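Local coordinates for DSBA-like thioredoxin domain-containing protein (Nitrosomonas europaea, PDB 2IN3) that probably acts as a thiol-disulfide oxidoreductase, putatively a disulfide isomerase, of the FrnE-like branch of the DsbA family, at residues A130-L135 and P151-D156; S104-E109 and E146-P151; F115-R120 and K136-D141. All blocks are in the same frame, centred on the assembly; numbering follows the deposited sequence.

Contact 1: A130-L135 and P151-D156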
loop_
_atom_site.group_PDB
_atom_site.type_symbol
_atom_site.label_atom_id
_atom_site.label_comp_id
_atom_site.label_asym_id
_atom_site.label_seq_id
_atom_site.Cartn_x
_atom_site.Cartn_y
_atom_site.Cartn_z
ATOM N N ALA A 130 -9.778 7.892 -4.536
ATOM C CA ALA A 130 -9.173 9.231 -4.588
ATOM C C ALA A 130 -9.979 10.315 -3.851
ATOM O O ALA A 130 -9.465 11.417 -3.630
ATOM C CB ALA A 130 -8.939 9.642 -6.032
ATOM N N GLN A 131 -11.231 10.019 -3.470
ATOM C CA GLN A 131 -12.100 11.000 -2.814
ATOM C C GLN A 131 -12.145 10.895 -1.288
ATOM O O GLN A 131 -12.270 9.804 -0.739
ATOM C CB GLN A 131 -13.543 10.944 -3.361
ATOM C CG GLN A 131 -13.672 10.823 -4.890
ATOM C CD GLN A 131 -13.259 12.092 -5.653
ATOM O OE1 GLN A 131 -13.446 13.217 -5.180
ATOM N NE2 GLN A 131 -12.714 11.903 -6.858
ATOM N N LEU A 132 -12.099 12.047 -0.617
ATOM C CA LEU A 132 -12.206 12.109 0.848
ATOM C C LEU A 132 -13.477 11.412 1.360
ATOM O O LEU A 132 -13.436 10.676 2.354
ATOM C CB LEU A 132 -12.120 13.562 1.371
ATOM C CG LEU A 132 -12.529 13.856 2.825
ATOM C CD1 LEU A 132 -11.543 13.249 3.804
ATOM C CD2 LEU A 132 -12.723 15.345 3.122
ATOM N N ALA A 133 -14.591 11.639 0.671
ATOM C CA ALA A 133 -15.875 11.059 1.058
ATOM C C ALA A 133 -15.740 9.549 1.212
ATOM O O ALA A 133 -16.191 8.968 2.206
ATOM C CB ALA A 133 -16.964 11.421 0.038
ATOM N N ILE A 134 -15.073 8.925 0.245
ATOM C CA ILE A 134 -14.820 7.502 0.294
ATOM C C ILE A 134 -13.860 7.113 1.423
ATOM O O ILE A 134 -14.157 6.196 2.212
ATOM C CB ILE A 134 -14.345 6.970 -1.094
ATOM C CG1 ILE A 134 -15.394 7.298 -2.180
ATOM C CG2 ILE A 134 -14.031 5.477 -1.028
ATOM C CD1 ILE A 134 -16.773 6.692 -1.932
ATOM N N LEU A 135 -12.731 7.821 1.520
ATOM C CA LEU A 135 -11.703 7.508 2.506
ATOM C C LEU A 135 -12.182 7.613 3.966
ATOM O O LEU A 135 -11.848 6.750 4.793
ATOM C CB LEU A 135 -10.449 8.370 2.269
ATOM C CG LEU A 135 -9.703 8.099 0.938
ATOM C CD1 LEU A 135 -8.621 9.153 0.681
ATOM C CD2 LEU A 135 -9.114 6.666 0.875
ATOM N N PRO A 151 -9.561 16.274 9.661
ATOM C CA PRO A 151 -8.542 17.328 9.876
ATOM C C PRO A 151 -7.104 16.864 9.530
ATOM O O PRO A 151 -6.340 17.638 8.910
ATOM C CB PRO A 151 -8.660 17.637 11.371
ATOM C CG PRO A 151 -10.092 17.295 11.706
ATOM C CD PRO A 151 -10.365 16.050 10.877
ATOM N N VAL A 152 -6.757 15.632 9.920
ATOM C CA VAL A 152 -5.429 15.081 9.630
ATOM C C VAL A 152 -5.210 14.922 8.120
ATOM O O VAL A 152 -4.216 15.422 7.597
ATOM C CB VAL A 152 -5.126 13.771 10.433
ATOM C CG1 VAL A 152 -3.763 13.156 10.032
ATOM C CG2 VAL A 152 -5.158 14.072 11.954
ATOM N N PHE A 153 -6.170 14.298 7.425
ATOM C CA PHE A 153 -6.111 14.144 5.959
ATOM C C PHE A 153 -5.910 15.476 5.192
ATOM O O PHE A 153 -5.169 15.548 4.190
ATOM C CB PHE A 153 -7.358 13.400 5.441
ATOM C CG PHE A 153 -7.393 13.253 3.946
ATOM C CD1 PHE A 153 -6.705 12.208 3.322
ATOM C CD2 PHE A 153 -8.097 14.160 3.161
ATOM C CE1 PHE A 153 -6.723 12.071 1.946
ATOM C CE2 PHE A 153 -8.129 14.034 1.773
ATOM C CZ PHE A 153 -7.443 12.988 1.162
ATOM N N GLN A 154 -6.569 16.524 5.663
ATOM C CA GLN A 154 -6.496 17.817 5.000
ATOM C C GLN A 154 -5.269 18.653 5.387
ATOM O O GLN A 154 -5.013 19.705 4.767
ATOM C CB GLN A 154 -7.802 18.598 5.245
ATOM C CG GLN A 154 -9.013 17.850 4.626
ATOM C CD GLN A 154 -10.325 18.566 4.835
ATOM O OE1 GLN A 154 -10.480 19.324 5.785
ATOM N NE2 GLN A 154 -11.292 18.303 3.959
ATOM N N SER A 155 -4.524 18.210 6.404
ATOM C CA SER A 155 -3.441 19.029 6.985
ATOM C C SER A 155 -2.226 19.085 6.064
ATOM O O SER A 155 -1.946 18.116 5.358
ATOM C CB SER A 155 -2.991 18.484 8.350
ATOM O OG SER A 155 -2.382 17.212 8.227
ATOM N N ASP A 156 -1.505 20.214 6.108
ATOM C CA ASP A 156 -0.216 20.322 5.419
ATOM C C ASP A 156 0.748 19.238 5.878
ATOM O O ASP A 156 1.516 18.702 5.055
ATOM C CB ASP A 156 0.412 21.705 5.617
ATOM C CG ASP A 156 -0.219 22.753 4.727
ATOM O OD1 ASP A 156 -0.900 22.378 3.741
ATOM O OD2 ASP A 156 -0.053 23.951 5.010
#
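Leu132 lays its CD1 methyl obliquely against the ring of Phe153, 3.6 Å from CD2, while its CB sits 4.0 Å from ring atom CE2. The two side chains run past each other in opposite directions, and the leucine therefore meets one flank of the ring with its branch end and its root alike. Phe153 has CG anti to its backbone N (chi1 178°), which carries the ring from helix 146-154 toward the first turn of helix 132-141. A turn further on, Leu135 crosses the ring at about a right angle and brings its CD1 methyl to 3.7 Å from CE1, with CZ slightly farther off. The two leucines thus meet different ring atoms, CD2 and CE2 for Leu132 and CE1 and CZ for Leu135. Arg98 of helix 94-106 completes the setting of Phe153 by a cation-pi contact with the ring and a hydrogen bond to its carbonyl oxygen.

At the exposed margin, the extended side chain of Gln154 crosses that of Leu132 at about a right angle, and NE2 comes to 3.4 Å from the CD2 methyl, a contact without a hydrogen bond. Just beyond, Ser155 is the N-cap of the following helix: OG gives a 2.6 Å bond to Val152 O, meeting a lone pair in the carbonyl plane, and accepts from the backbone N of Ala158. Ser155 N also bonds to Val152 O, so this oxygen is gripped twice where the chain turns.

Apolar leucines from a helix start, closing on a phenylalanine from the next helix in the chain, form part of the small core of the all-helical region that DsbA-family proteins carry within their thioredoxin fold.

Contact 2: S104-E109 and E146-P151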
loop_
_atom_site.group_PDB
_atom_site.type_symbol
_atom_site.label_atom_id
_atom_site.label_comp_id
_atom_site.label_asym_id
_atom_site.label_seq_id
_atom_site.Cartn_x
_atom_site.Cartn_y
_atom_site.Cartn_z
ATOM N N SER A 104 -1.665 6.442 10.091
ATOM C CA SER A 104 -0.409 6.200 10.810
ATOM C C SER A 104 -0.159 7.221 11.943
ATOM O O SER A 104 0.484 6.873 12.934
ATOM C CB SER A 104 0.797 6.134 9.857
ATOM O OG SER A 104 1.237 7.436 9.503
ATOM N N LEU A 105 -0.655 8.456 11.787
ATOM C CA LEU A 105 -0.533 9.518 12.794
ATOM C C LEU A 105 -1.604 9.390 13.886
ATOM O O LEU A 105 -1.411 9.841 15.035
ATOM C CB LEU A 105 -0.674 10.893 12.113
ATOM C CG LEU A 105 0.324 11.175 10.973
ATOM C CD1 LEU A 105 0.100 12.494 10.266
ATOM C CD2 LEU A 105 1.725 11.104 11.511
ATOM N N ILE A 106 -2.738 8.815 13.514
ATOM C CA ILE A 106 -3.869 8.653 14.425
ATOM C C ILE A 106 -3.792 7.349 15.242
ATOM O O ILE A 106 -3.833 7.381 16.483
ATOM C CB ILE A 106 -5.235 8.713 13.667
ATOM C CG1 ILE A 106 -5.355 10.045 12.918
ATOM C CG2 ILE A 106 -6.413 8.547 14.675
ATOM C CD1 ILE A 106 -6.529 10.102 11.961
ATOM N N GLU A 107 -3.727 6.218 14.546
ATOM C CA GLU A 107 -3.715 4.901 15.198
ATOM C C GLU A 107 -2.850 3.961 14.358
ATOM O O GLU A 107 -3.364 3.291 13.462
ATOM C CB GLU A 107 -5.144 4.332 15.391
ATOM C CG GLU A 107 -6.028 5.101 16.379
ATOM C CD GLU A 107 -7.398 4.473 16.589
ATOM O OE1 GLU A 107 -7.613 3.858 17.654
ATOM O OE2 GLU A 107 -8.270 4.599 15.704
ATOM N N PRO A 108 -1.525 3.916 14.634
ATOM C CA PRO A 108 -0.592 3.074 13.873
ATOM C C PRO A 108 -1.046 1.620 13.685
ATOM O O PRO A 108 -0.768 1.024 12.651
ATOM C CB PRO A 108 0.676 3.122 14.725
ATOM C CG PRO A 108 0.619 4.423 15.379
ATOM C CD PRO A 108 -0.828 4.661 15.701
ATOM N N GLU A 109 -1.756 1.069 14.674
ATOM C CA GLU A 109 -2.234 -0.316 14.645
ATOM C C GLU A 109 -3.277 -0.544 13.541
ATOM O O GLU A 109 -3.519 -1.686 13.132
ATOM C CB GLU A 109 -2.826 -0.658 16.019
ATOM C CG GLU A 109 -2.050 -0.019 17.186
ATOM C CD GLU A 109 -2.367 1.488 17.473
ATOM O OE1 GLU A 109 -1.655 2.085 18.327
ATOM O OE2 GLU A 109 -3.307 2.077 16.873
ATOM N N GLU A 146 -14.613 10.481 11.985
ATOM C CA GLU A 146 -14.386 11.449 10.925
ATOM C C GLU A 146 -13.815 12.760 11.473
ATOM O O GLU A 146 -13.071 13.490 10.784
ATOM C CB GLU A 146 -15.739 11.693 10.275
ATOM C CG GLU A 146 -15.796 12.693 9.138
ATOM C CD GLU A 146 -17.172 12.681 8.453
ATOM O OE1 GLU A 146 -17.748 11.581 8.255
ATOM O OE2 GLU A 146 -17.667 13.766 8.097
ATOM N N SER A 147 -14.188 13.064 12.719
ATOM C CA SER A 147 -13.659 14.230 13.412
ATOM C C SER A 147 -12.146 14.140 13.706
ATOM O O SER A 147 -11.498 15.178 13.920
ATOM C CB SER A 147 -14.458 14.486 14.729
ATOM O OG SER A 147 -14.161 13.355 15.627
ATOM N N ARG A 148 -11.584 12.902 13.710
ATOM C CA ARG A 148 -10.146 12.744 13.887
ATOM C C ARG A 148 -9.474 12.620 12.513
ATOM O O ARG A 148 -8.475 13.294 12.248
ATOM C CB ARG A 148 -9.809 11.563 14.823
ATOM C CG ARG A 148 -10.163 11.811 16.306
ATOM C CD ARG A 148 -10.434 10.509 17.102
ATOM N NE ARG A 148 -9.226 9.863 17.648
ATOM C CZ ARG A 148 -8.767 8.643 17.340
ATOM N NH1 ARG A 148 -9.379 7.847 16.447
ATOM N NH2 ARG A 148 -7.660 8.206 17.935
ATOM N N PHE A 149 -10.059 11.801 11.631
ATOM C CA PHE A 149 -9.491 11.550 10.303
ATOM C C PHE A 149 -9.433 12.761 9.374
ATOM O O PHE A 149 -8.394 13.005 8.751
ATOM C CB PHE A 149 -10.226 10.416 9.573
ATOM C CG PHE A 149 -9.680 10.150 8.190
ATOM C CD1 PHE A 149 -8.571 9.335 8.024
ATOM C CD2 PHE A 149 -10.251 10.748 7.064
ATOM C CE1 PHE A 149 -8.034 9.086 6.736
ATOM C CE2 PHE A 149 -9.727 10.512 5.790
ATOM C CZ PHE A 149 -8.618 9.677 5.629
ATOM N N THR A 150 -10.553 13.475 9.229
ATOM C CA THR A 150 -10.619 14.533 8.209
ATOM C C THR A 150 -9.633 15.708 8.435
ATOM O O THR A 150 -8.935 16.095 7.490
ATOM C CB THR A 150 -12.056 15.037 7.954
ATOM O OG1 THR A 150 -12.862 13.944 7.504
ATOM C CG2 THR A 150 -12.072 16.110 6.876
ATOM N N PRO A 151 -9.561 16.274 9.661
ATOM C CA PRO A 151 -8.542 17.328 9.876
ATOM C C PRO A 151 -7.104 16.864 9.530
ATOM O O PRO A 151 -6.340 17.638 8.910
ATOM C CB PRO A 151 -8.660 17.637 11.371
ATOM C CG PRO A 151 -10.092 17.295 11.706
ATOM C CD PRO A 151 -10.365 16.050 10.877
#
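Over one face of the Arg148 guanidinium lies the CG2 methyl of Ile106, 3.2 Å above the plane and displaced toward the rim, about equally far from NH1 and NH2. At the edge, near the same plane, stands the carboxylate of Glu107, turned so that the two flat groups are 81° apart. That steep angle rules out a side-by-side, two-pronged pairing; what remains is a salt bridge between Glu107 OE2 and Arg148 NH1 at 3.5 Å, without a hydrogen bond. The stronger polar partner of OE2 is Lys110, through a salt bridge to NZ, so OE2 is shared by two positive side chains. Arg148 arrives at this position because its chain bends at chi3 (85°), folding the charged end back across the isoleucine.

The contact joins the last turn of helix 94-106 to the start of helix 146-154, both in the helical insertion that lies between strands 40-45 and 179-184 of the thioredoxin fold, as in DsbA relatives. Glu107 is where the chain leaves the first of these helices.

Deeper in, the other branch of Ile106 reaches the second helix itself: CD1 is 3.7 Å from Phe149 CA and equally far from the carbonyl oxygen of Arg148. With an alanine in place of Ile106, CG2 and CD1 are gone, and the arginine end would probably be freer to turn while a gap would be likely to open beside Phe149 CA. The Phe149 ring itself is directed to the interior, touching helix 132-141.

Contact 3: F115-R120 and K136-D141. With EDO (1,2-ethanediol), chain C.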
loop_
_atom_site.group_PDB
_atom_site.type_symbol
_atom_site.label_atom_id
_atom_site.label_comp_id
_atom_site.label_asym_id
_atom_site.label_seq_id
_atom_site.Cartn_x
_atom_site.Cartn_y
_atom_site.Cartn_z
ATOM N N PHE A 115 -5.208 0.353 4.707
ATOM C CA PHE A 115 -4.635 0.172 3.375
ATOM C C PHE A 115 -5.467 -0.918 2.641
ATOM O O PHE A 115 -5.878 -0.760 1.463
ATOM C CB PHE A 115 -3.194 -0.295 3.533
ATOM C CG PHE A 115 -2.417 -0.368 2.244
ATOM C CD1 PHE A 115 -1.490 0.626 1.956
ATOM C CD2 PHE A 115 -2.589 -1.424 1.337
ATOM C CE1 PHE A 115 -0.733 0.611 0.787
ATOM C CE2 PHE A 115 -1.821 -1.453 0.131
ATOM C CZ PHE A 115 -0.902 -0.421 -0.125
ATOM N N ALA A 116 -5.692 -2.033 3.325
ATOM C CA ALA A 116 -6.436 -3.170 2.719
ATOM C C ALA A 116 -7.874 -2.753 2.417
ATOM O O ALA A 116 -8.398 -3.088 1.369
ATOM C CB ALA A 116 -6.415 -4.403 3.649
ATOM N N ALA A 117 -8.493 -1.993 3.330
ATOM C CA ALA A 117 -9.859 -1.509 3.156
ATOM C C ALA A 117 -9.980 -0.654 1.889
ATOM O O ALA A 117 -10.960 -0.793 1.159
ATOM C CB ALA A 117 -10.360 -0.734 4.420
ATOM N N ILE A 118 -8.990 0.206 1.628
ATOM C CA ILE A 118 -8.939 1.025 0.405
ATOM C C ILE A 118 -8.838 0.131 -0.845
ATOM O O ILE A 118 -9.591 0.296 -1.795
ATOM C CB ILE A 118 -7.739 2.009 0.411
ATOM C CG1 ILE A 118 -7.931 3.088 1.514
ATOM C CG2 ILE A 118 -7.560 2.640 -0.961
ATOM C CD1 ILE A 118 -6.658 3.896 1.747
ATOM N N GLN A 119 -7.958 -0.857 -0.795
ATOM C CA GLN A 119 -7.758 -1.741 -1.949
ATOM C C GLN A 119 -9.036 -2.507 -2.304
ATOM O O GLN A 119 -9.369 -2.682 -3.484
ATOM C CB GLN A 119 -6.614 -2.713 -1.659
ATOM C CG GLN A 119 -5.262 -2.012 -1.480
ATOM C CD GLN A 119 -4.152 -2.928 -1.880
ATOM O OE1 GLN A 119 -3.852 -3.872 -1.177
ATOM N NE2 GLN A 119 -3.564 -2.682 -3.051
ATOM N N ARG A 120 -9.745 -2.973 -1.285
ATOM C CA ARG A 120 -10.958 -3.733 -1.523
ATOM C C ARG A 120 -12.044 -2.806 -2.082
ATOM O O ARG A 120 -12.796 -3.202 -3.003
ATOM C CB ARG A 120 -11.425 -4.437 -0.248
ATOM C CG ARG A 120 -12.527 -5.437 -0.461
ATOM C CD ARG A 120 -12.994 -5.996 0.898
ATOM N NE ARG A 120 -11.933 -6.724 1.609
ATOM C CZ ARG A 120 -11.242 -6.257 2.654
ATOM N NH1 ARG A 120 -11.471 -5.032 3.158
ATOM N NH2 ARG A 120 -10.308 -7.026 3.214
ATOM N N LYS A 136 -12.939 8.663 4.286
ATOM C CA LYS A 136 -13.427 8.873 5.658
ATOM C C LYS A 136 -14.420 7.789 6.091
ATOM O O LYS A 136 -14.451 7.362 7.256
ATOM C CB LYS A 136 -14.008 10.292 5.834
ATOM C CG LYS A 136 -15.352 10.519 5.146
ATOM C CD LYS A 136 -15.805 11.969 5.283
ATOM C CE LYS A 136 -17.196 12.197 4.687
ATOM N NZ LYS A 136 -17.398 13.676 4.496
ATOM N N LYS A 137 -15.214 7.315 5.141
ATOM C CA LYS A 137 -16.121 6.213 5.394
ATOM C C LYS A 137 -15.337 4.946 5.801
ATOM O O LYS A 137 -15.708 4.269 6.762
ATOM C CB LYS A 137 -16.988 5.992 4.159
ATOM C CG LYS A 137 -18.123 5.010 4.320
ATOM C CD LYS A 137 -19.001 4.990 3.064
ATOM C CE LYS A 137 -18.250 4.413 1.838
ATOM N NZ LYS A 137 -19.153 4.186 0.660
ATOM N N LEU A 138 -14.237 4.657 5.096
ATOM C CA LEU A 138 -13.414 3.500 5.406
ATOM C C LEU A 138 -12.768 3.597 6.791
ATOM O O LEU A 138 -12.701 2.592 7.532
ATOM C CB LEU A 138 -12.368 3.228 4.285
ATOM C CG LEU A 138 -12.964 2.927 2.900
ATOM C CD1 LEU A 138 -11.886 2.839 1.821
ATOM C CD2 LEU A 138 -13.749 1.646 2.925
ATOM N N ALA A 139 -12.318 4.800 7.148
ATOM C CA ALA A 139 -11.747 5.064 8.466
ATOM C C ALA A 139 -12.804 4.854 9.598
ATOM O O ALA A 139 -12.523 4.221 10.623
ATOM C CB ALA A 139 -11.147 6.473 8.507
ATOM N N VAL A 140 -14.019 5.328 9.361
ATOM C CA VAL A 140 -15.149 5.094 10.284
ATOM C C VAL A 140 -15.408 3.599 10.513
ATOM O O VAL A 140 -15.680 3.188 11.642
ATOM C CB VAL A 140 -16.427 5.796 9.789
ATOM C CG1 VAL A 140 -17.657 5.321 10.568
ATOM C CG2 VAL A 140 -16.274 7.297 9.929
ATOM N N ASP A 141 -15.304 2.789 9.449
ATOM C CA ASP A 141 -15.549 1.343 9.539
ATOM C C ASP A 141 -14.518 0.692 10.490
ATOM O O ASP A 141 -14.787 -0.341 11.119
ATOM C CB ASP A 141 -15.402 0.686 8.149
ATOM C CG ASP A 141 -16.515 1.085 7.152
ATOM O OD1 ASP A 141 -17.623 1.459 7.575
ATOM O OD2 ASP A 141 -16.262 0.979 5.916
HETATM C C1 EDO C . -11.320 -10.357 0.223
HETATM O O1 EDO C . -11.498 -8.989 -0.138
HETATM C C2 EDO C . -10.030 -10.510 1.011
HETATM O O2 EDO C . -9.871 -9.368 1.853
#
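Leu138 presses its CD1 methyl onto the backbone of helix 111-123, 3.7 Å from Ile118 CA and 3.8 Å from Ala117 O. This is the tight part of the contact: one branched side chain set against a helix surface that the small Ala117 keeps low, with the CA atoms of Ala117 and Leu138 only 6.5 Å apart. The same methyl touches Ile118 CG1 at 4.0 Å, the two side chains crossing at about a right angle. Leu138 has CG anti to its carbonyl carbon (chi1 -61°), which turns both methyls to the neighbouring helix; CD2 is the looser of the two, its nearest atom there being Ala117 O at 4.1 Å. No hydrogen bond joins the segments. Phe114 and Ala121, from the turns before and after, also touch Leu138.

The outer side is different in kind. Arg120 leaves the helix with an extended start and a bend at chi3, and its guanidinium holds a molecule of 1,2-ethanediol, probably from the crystallisation liquor, at its edge. NH2 donates to the diol O2 at 2.7 Å in a nearly straight bond (167°), and NE donates to O1 at 2.9 Å, with a weak extra bond from NE to O2. Two neighbouring N-H groups thus take the two hydroxyl oxygens of one small molecule, on a part of the helix that does not meet Leu138.

Gln119 turns to the thioredoxin core instead, bonding through NE2 to Pro16 O and touching Cys21 of the CxxC motif at the start of helix 19-35, probably the redox centre. Helix 111-123 thus packs against helix 132-141 through Ala117 and Ile118 and meets the CxxC helix through Gln119, as where the helical and thioredoxin parts of the DsbA fold join.

In the fold
All three contacts join helices of the insertion, on the same side of the chain's centre. Contact 3 is the buried one, its centre about 12 Å from that of the chain; contacts 1 and 2 are partly buried, their centres about 16 and 17 Å away. Helix 132-141 serves contacts 1 and 3, where Leu135 CD2 packs on Ile118 CD1 at 3.8 Å, whereas helix 146-154 serves contacts 1 and 2, which share Pro151. Between the segments, contacts 1 and 3 rely mainly on apolar packing, while contact 2, farthest out, adds a salt bridge. Phe149 ties the group together, since its ring packs on Leu132 of contact 1 and Ala139 of contact 3.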